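Local structure of D-aminopeptidase (Burkholderia sp. LK4, 5TZB) at residues C[107-112]-C[128-133]; C[203-208]-C[338-343]; C[262-267]-C[343-348]. The protein is a beta-aminopeptidase of peptidase family S58, probably cleaving N-terminal beta-amino acids from peptides as an Ntn-type hydrolase. One frame throughout, in Å; residues are numbered along the deposited sequence.

Contacts 2 and 3 share helix 331-355 and the sheet beneath it, and Glu343 belongs to both; their centres are about 10 Å apart. Contact 3 lies deepest and joins helix to strand through aliphatic side chains alone, whereas contact 2, nearer the outside of the chain but still buried, adds a salt bridge from the end of strand 197-204. In contact 1, strand 111-115 belongs to the other sheet. This contact is partly buried, its two segments meet through one glutamate, and a water bridges the polar groups. The two sheets meet where Ile111 CD1 of contact 1 lies 3.9 Å from Thr263 CG2 of contact 3, while contacts 1 and 2 do not touch.

Contact 1: C[107-112]-C[128-133]; sequences LTTPIA and ANEREA
Glu130, which follows helix 119-129 in the chain, meets the loop of 107-112 with its carboxylate. OE2 lies 3.6 Å from the methyl CG2 of Thr109, and Pro110 CD is a looser neighbour. The side chains of Thr109 and Glu130 cross at about a right angle. The Thr109 torsion sorts the two branches: with OG1 set between the backbone N and the carbonyl carbon (chi1 61°), CG2 falls opposite the carbonyl carbon and faces the glutamate. OG1 meanwhile donates to Pro110 O at 2.9 Å and makes a weak hydrogen bond with Val144 N.

The polar join is indirect. One water gives a hydrogen to Thr108 O and another to Glu130 OE1; the distance from the water oxygen is 2.8 Å to Thr108 O and likewise 2.8 Å to Glu130 OE1. OE1 is held chiefly by a hydrogen bond with Tyr139 OH, and the water adds to it. Further out, the loop leads into strand 111-115, which with helix 119-129 and strand 144-148 forms a beta-alpha-beta unit, so the contact ties the chain just after the helix to the start of the first strand. Thr108 O and Glu130 OE2 stand 4.0 Å apart, two acceptors with no bond between them; the water, donating both ways, probably eases the approach of carboxylate to carbonyl.

Contact 2: C[203-208]-C[338-343]; sequences RVLAAD and FVAAAE
The guanidinium of Arg203 has the backbone carbonyl of Glu343 over one face, with Glu343 C 4.2 Å above the plane and displaced toward the rim, while at its edge, in the plane, sits Glu343 OE1. NE gives its hydrogen to that oxygen in a salt bridge of 2.6 Å between NE and OE1, nearly straight at 171°. The carboxylate is turned 69° from the guanidinium and accepts through the anti lone pair of OE1, so the two ions meet by one NE-H and not as a flat two-pronged pair.

This is a helix layer packed on a beta sheet, as in the layered Ntn hydrolase folds: the end of strand 197-204 runs beneath helix 331-355. A bend at chi2 (-71°) turns the arginine chain past Ala340 so that NE reaches the acid. Arg203 CG comes within 3.7 Å of Ala340 O. Arg203 CB lies 3.8 Å from Ala340 CB; alanine brings the backbones together here, with Arg203 CA and Ala340 CA separated by 5.7 Å.

Glu343 is gripped further by the backbone N of Gly33, bound to OE1, and that of Leu32, bound to OE2. These N-H groups and the arginine would probably favour the charged carboxylate in its buried place. Thr293 of the third subunit packs on Phe338, Val339 and Ala342 of the same helix. Leu205, past the strand end, rests on Ala336 and Leu337 as well as on this segment, where its CD2 methyl stops 4.0 Å from Ala340 CB.

Contact 3: C[262-267]-C[343-348]; sequences VTIATD and EAVEEA
Two turns of one helix work in two directions here: while Val345 packs on the strand at Val262, Glu347 OE1 on the other side of the helix is gripped by two arginines. Arg203 NH1 forms one salt bridge to Glu347 OE1, and Arg24 NH2 makes a second one to the same oxygen; Asn39 ND2 takes the other oxygen, OE2. With both carboxylate oxygens held, the group's rotation should be well restricted.

The face toward strand 260-266 is apolar. Val345 CG2 does all the touching, 3.8 Å from Val262 CG1 and 4.2 Å from Ile264 CG1. It reaches the strand because CG2 stands beside the backbone N, opposite the carbonyl carbon, with CG1 anti to the N (chi1 169°). The side chains cross at about right angles, and the one methyl meets two branches that stand two residues apart along the strand, on the same side of the sheet. Thr263 between them points away, and its hydroxyl bonds to Tyr113 OH. One helical turn earlier, Ala341 CB extends the row by packing on Ile264 CD1.

Neighbours complete the layer: Ala216 of strand 213-220 touches Val345, and from helix 272-289 Ala282 packs on Val262 and Leu278 on Ile264. The helix thus has two chemically distinct faces, and its hold on this strand comes from aliphatic packing, which is less directional than a salt bridge; the bonds of Glu347 to Arg203 and Arg24, both outside these two segments, probably help to fix how the helix is rotated about its own axis.

Contact 1: C[107-112]-C[128-133]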
# COMPACT_ATOMS: atom_id res chain seq x y z
N LEU C 107 3.09 -18.25 1.92
CA LEU C 107 3.08 -18.76 3.28
C LEU C 107 3.87 -20.05 3.29
O LEU C 107 3.52 -21.00 2.58
CB LEU C 107 1.62 -18.98 3.76
CG LEU C 107 1.36 -19.58 5.15
CD1 LEU C 107 1.81 -18.62 6.26
CD2 LEU C 107 -0.12 -19.97 5.33
N THR C 108 4.94 -20.10 4.09
CA THR C 108 5.88 -21.21 4.03
C THR C 108 6.09 -21.83 5.41
O THR C 108 7.01 -22.63 5.59
CB THR C 108 7.26 -20.75 3.46
OG1 THR C 108 7.83 -19.75 4.32
CG2 THR C 108 7.11 -20.19 2.06
N THR C 109 5.27 -21.42 6.38
CA THR C 109 5.42 -21.83 7.77
C THR C 109 4.05 -22.05 8.39
O THR C 109 3.04 -21.70 7.79
CB THR C 109 6.15 -20.76 8.62
OG1 THR C 109 5.37 -19.55 8.61
CG2 THR C 109 7.55 -20.50 8.08
N PRO C 110 4.02 -22.60 9.62
CA PRO C 110 2.76 -22.48 10.35
C PRO C 110 2.46 -21.03 10.70
O PRO C 110 3.32 -20.15 10.60
CB PRO C 110 3.00 -23.28 11.64
CG PRO C 110 4.20 -24.08 11.39
CD PRO C 110 5.02 -23.42 10.34
N ILE C 111 1.22 -20.82 11.13
CA ILE C 111 0.75 -19.56 11.68
C ILE C 111 0.48 -19.74 13.15
O ILE C 111 -0.10 -20.75 13.55
CB ILE C 111 -0.55 -19.10 11.01
CG1 ILE C 111 -0.33 -18.91 9.51
CG2 ILE C 111 -1.09 -17.82 11.65
CD1 ILE C 111 -1.64 -18.89 8.72
N ALA C 112 0.88 -18.77 13.96
CA ALA C 112 0.63 -18.85 15.39
C ALA C 112 -0.01 -17.56 15.91
O ALA C 112 0.26 -16.46 15.40
CB ALA C 112 1.90 -19.18 16.14
N ALA C 128 13.23 -22.60 15.22
CA ALA C 128 13.98 -23.74 15.74
C ALA C 128 13.32 -25.05 15.34
O ALA C 128 14.00 -26.04 15.10
CB ALA C 128 14.10 -23.65 17.25
N ASN C 129 11.99 -25.05 15.25
CA ASN C 129 11.25 -26.26 14.90
C ASN C 129 11.55 -26.79 13.50
O ASN C 129 11.32 -27.96 13.21
CB ASN C 129 9.75 -26.03 15.06
CG ASN C 129 8.95 -27.32 14.93
OD1 ASN C 129 9.18 -28.28 15.68
ND2 ASN C 129 8.00 -27.35 14.02
N GLU C 130 12.03 -25.93 12.62
CA GLU C 130 12.36 -26.34 11.25
C GLU C 130 13.84 -26.70 11.11
O GLU C 130 14.27 -27.13 10.04
CB GLU C 130 12.00 -25.24 10.25
CG GLU C 130 10.52 -24.88 10.24
CD GLU C 130 10.09 -24.11 9.00
OE1 GLU C 130 10.93 -23.82 8.11
OE2 GLU C 130 8.89 -23.78 8.93
N ARG C 131 14.62 -26.53 12.17
CA ARG C 131 16.06 -26.76 12.08
C ARG C 131 16.42 -28.18 11.62
O ARG C 131 17.23 -28.34 10.71
CB ARG C 131 16.73 -26.49 13.43
CG ARG C 131 18.20 -26.87 13.44
CD ARG C 131 18.88 -26.39 14.71
NE ARG C 131 20.34 -26.39 14.58
CZ ARG C 131 21.17 -26.08 15.57
NH1 ARG C 131 20.69 -25.78 16.78
NH2 ARG C 131 22.48 -26.09 15.37
N GLU C 132 15.85 -29.19 12.27
CA GLU C 132 16.17 -30.59 11.95
C GLU C 132 15.86 -30.95 10.49
O GLU C 132 16.64 -31.65 9.85
CB GLU C 132 15.43 -31.55 12.89
N ALA C 133 14.74 -30.45 9.96
CA ALA C 133 14.35 -30.80 8.60
C ALA C 133 15.13 -30.01 7.55
O ALA C 133 15.04 -30.29 6.35
CB ALA C 133 12.85 -30.60 8.40
O HOH W 1 9.76 -22.32 6.06

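Contact 2: C[203-208]-C[338-343]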
# COMPACT_ATOMS: atom_id res chain seq x y z
N ARG C 203 -17.69 -21.92 5.38
CA ARG C 203 -18.77 -21.93 4.40
C ARG C 203 -18.34 -22.78 3.20
O ARG C 203 -17.17 -22.74 2.79
CB ARG C 203 -19.09 -20.51 3.94
CG ARG C 203 -19.68 -19.61 5.00
CD ARG C 203 -21.11 -20.00 5.35
NE ARG C 203 -21.74 -19.05 6.26
CZ ARG C 203 -21.65 -19.12 7.59
NH1 ARG C 203 -20.95 -20.09 8.16
NH2 ARG C 203 -22.27 -18.21 8.35
N VAL C 204 -19.29 -23.51 2.64
CA VAL C 204 -19.02 -24.31 1.45
C VAL C 204 -19.82 -23.74 0.29
O VAL C 204 -21.04 -23.59 0.40
CB VAL C 204 -19.41 -25.80 1.65
CG1 VAL C 204 -19.16 -26.60 0.38
CG2 VAL C 204 -18.66 -26.42 2.83
N LEU C 205 -19.17 -23.43 -0.82
CA LEU C 205 -19.90 -22.93 -1.99
C LEU C 205 -20.59 -24.08 -2.70
O LEU C 205 -20.19 -25.24 -2.57
CB LEU C 205 -18.96 -22.23 -2.96
CG LEU C 205 -18.17 -21.02 -2.46
CD1 LEU C 205 -17.55 -20.22 -3.60
CD2 LEU C 205 -19.05 -20.16 -1.59
N ALA C 206 -21.65 -23.75 -3.42
CA ALA C 206 -22.36 -24.75 -4.23
C ALA C 206 -21.51 -25.21 -5.41
O ALA C 206 -20.55 -24.55 -5.80
CB ALA C 206 -23.69 -24.20 -4.71
N ALA C 207 -21.87 -26.36 -5.96
CA ALA C 207 -21.14 -26.93 -7.09
C ALA C 207 -21.10 -25.97 -8.28
O ALA C 207 -20.06 -25.79 -8.91
CB ALA C 207 -21.75 -28.26 -7.48
N ASP C 208 -22.23 -25.35 -8.58
CA ASP C 208 -22.31 -24.37 -9.67
C ASP C 208 -21.46 -23.10 -9.40
O ASP C 208 -21.34 -22.25 -10.28
CB ASP C 208 -23.76 -24.00 -9.97
CG ASP C 208 -24.40 -23.16 -8.89
OD1 ASP C 208 -23.98 -23.26 -7.72
OD2 ASP C 208 -25.35 -22.42 -9.22
N PHE C 338 -15.75 -13.98 -1.54
CA PHE C 338 -15.83 -12.79 -0.68
C PHE C 338 -17.00 -12.90 0.32
O PHE C 338 -16.83 -12.69 1.53
CB PHE C 338 -16.02 -11.53 -1.52
CG PHE C 338 -14.81 -11.14 -2.35
CD1 PHE C 338 -13.59 -11.75 -2.16
CD2 PHE C 338 -14.93 -10.17 -3.34
CE1 PHE C 338 -12.48 -11.39 -2.94
CE2 PHE C 338 -13.83 -9.79 -4.10
CZ PHE C 338 -12.61 -10.41 -3.91
N VAL C 339 -18.18 -13.22 -0.19
CA VAL C 339 -19.38 -13.40 0.65
C VAL C 339 -19.11 -14.45 1.74
O VAL C 339 -19.36 -14.22 2.93
CB VAL C 339 -20.59 -13.85 -0.20
CG1 VAL C 339 -21.78 -14.27 0.69
CG2 VAL C 339 -21.01 -12.76 -1.19
N ALA C 340 -18.58 -15.59 1.31
CA ALA C 340 -18.32 -16.68 2.24
C ALA C 340 -17.34 -16.29 3.34
O ALA C 340 -17.54 -16.66 4.49
CB ALA C 340 -17.80 -17.91 1.50
N ALA C 341 -16.26 -15.59 2.98
CA ALA C 341 -15.26 -15.20 3.95
C ALA C 341 -15.86 -14.24 4.95
O ALA C 341 -15.62 -14.37 6.15
CB ALA C 341 -14.01 -14.57 3.27
N ALA C 342 -16.66 -13.30 4.45
CA ALA C 342 -17.28 -12.31 5.31
C ALA C 342 -18.19 -12.99 6.33
O ALA C 342 -18.16 -12.66 7.51
CB ALA C 342 -18.07 -11.28 4.49
N GLU C 343 -18.98 -13.96 5.87
CA GLU C 343 -19.85 -14.72 6.78
C GLU C 343 -19.07 -15.56 7.79
O GLU C 343 -19.46 -15.64 8.97
CB GLU C 343 -20.79 -15.65 5.99
CG GLU C 343 -21.91 -14.95 5.24
CD GLU C 343 -22.98 -15.89 4.71
OE1 GLU C 343 -22.98 -17.11 5.04
OE2 GLU C 343 -23.85 -15.40 3.96

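Contact 3: C[262-267]-C[343-348]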
# COMPACT_ATOMS: atom_id res chain seq x y z
N VAL C 262 -7.20 -12.39 12.37
CA VAL C 262 -8.05 -13.25 11.56
C VAL C 262 -7.20 -14.05 10.57
O VAL C 262 -6.35 -13.47 9.89
CB VAL C 262 -9.11 -12.44 10.76
CG1 VAL C 262 -10.01 -13.36 9.97
CG2 VAL C 262 -9.96 -11.59 11.70
N THR C 263 -7.41 -15.36 10.50
CA THR C 263 -6.87 -16.14 9.40
C THR C 263 -8.04 -16.70 8.61
O THR C 263 -8.93 -17.31 9.18
CB THR C 263 -5.94 -17.30 9.83
OG1 THR C 263 -4.79 -16.78 10.51
CG2 THR C 263 -5.45 -18.07 8.61
N ILE C 264 -8.03 -16.44 7.30
CA ILE C 264 -8.99 -17.01 6.37
C ILE C 264 -8.29 -18.09 5.55
O ILE C 264 -7.20 -17.85 5.01
CB ILE C 264 -9.55 -15.94 5.42
CG1 ILE C 264 -10.41 -14.94 6.21
CG2 ILE C 264 -10.36 -16.58 4.29
CD1 ILE C 264 -10.70 -13.63 5.43
N ALA C 265 -8.89 -19.28 5.44
CA ALA C 265 -8.32 -20.31 4.57
C ALA C 265 -9.34 -20.75 3.51
O ALA C 265 -10.56 -20.76 3.76
CB ALA C 265 -7.85 -21.51 5.37
N THR C 266 -8.83 -21.14 2.35
CA THR C 266 -9.71 -21.67 1.31
C THR C 266 -8.98 -22.66 0.45
O THR C 266 -7.77 -22.53 0.24
CB THR C 266 -10.29 -20.57 0.41
OG1 THR C 266 -11.22 -21.15 -0.51
CG2 THR C 266 -9.20 -19.86 -0.39
N ASP C 267 -9.71 -23.65 -0.08
CA ASP C 267 -9.10 -24.58 -1.02
C ASP C 267 -9.29 -24.12 -2.46
O ASP C 267 -8.88 -24.80 -3.39
CB ASP C 267 -9.67 -26.00 -0.87
CG ASP C 267 -11.17 -26.06 -1.07
OD1 ASP C 267 -11.83 -25.00 -1.13
OD2 ASP C 267 -11.69 -27.20 -1.16
N GLU C 343 -18.98 -13.96 5.87
CA GLU C 343 -19.85 -14.72 6.78
C GLU C 343 -19.07 -15.56 7.79
O GLU C 343 -19.46 -15.64 8.97
CB GLU C 343 -20.79 -15.65 5.99
CG GLU C 343 -21.91 -14.95 5.24
CD GLU C 343 -22.98 -15.89 4.71
OE1 GLU C 343 -22.98 -17.11 5.04
OE2 GLU C 343 -23.85 -15.40 3.96
N ALA C 344 -18.00 -16.20 7.31
CA ALA C 344 -17.20 -17.09 8.15
C ALA C 344 -16.58 -16.31 9.30
O ALA C 344 -16.58 -16.77 10.45
CB ALA C 344 -16.13 -17.77 7.33
N VAL C 345 -16.06 -15.12 9.00
CA VAL C 345 -15.47 -14.25 10.01
C VAL C 345 -16.52 -13.76 10.99
O VAL C 345 -16.30 -13.77 12.21
CB VAL C 345 -14.76 -13.05 9.36
CG1 VAL C 345 -14.38 -12.01 10.42
CG2 VAL C 345 -13.56 -13.53 8.58
N GLU C 346 -17.68 -13.33 10.48
CA GLU C 346 -18.75 -12.86 11.35
C GLU C 346 -19.15 -13.96 12.34
O GLU C 346 -19.23 -13.71 13.54
CB GLU C 346 -19.97 -12.41 10.52
CG GLU C 346 -21.09 -11.77 11.34
CD GLU C 346 -22.28 -11.35 10.48
OE1 GLU C 346 -22.18 -11.43 9.25
OE2 GLU C 346 -23.33 -10.95 11.04
N GLU C 347 -19.39 -15.18 11.85
CA GLU C 347 -19.82 -16.26 12.75
C GLU C 347 -18.71 -16.71 13.69
O GLU C 347 -18.98 -17.09 14.84
CB GLU C 347 -20.35 -17.46 11.96
CG GLU C 347 -20.95 -18.53 12.88
CD GLU C 347 -21.65 -19.65 12.13
OE1 GLU C 347 -21.80 -19.55 10.90
OE2 GLU C 347 -22.08 -20.62 12.80
N ALA C 348 -17.48 -16.66 13.21
CA ALA C 348 -16.34 -17.06 14.02
C ALA C 348 -16.25 -16.18 15.27
O ALA C 348 -16.05 -16.68 16.37
CB ALA C 348 -15.05 -16.97 13.22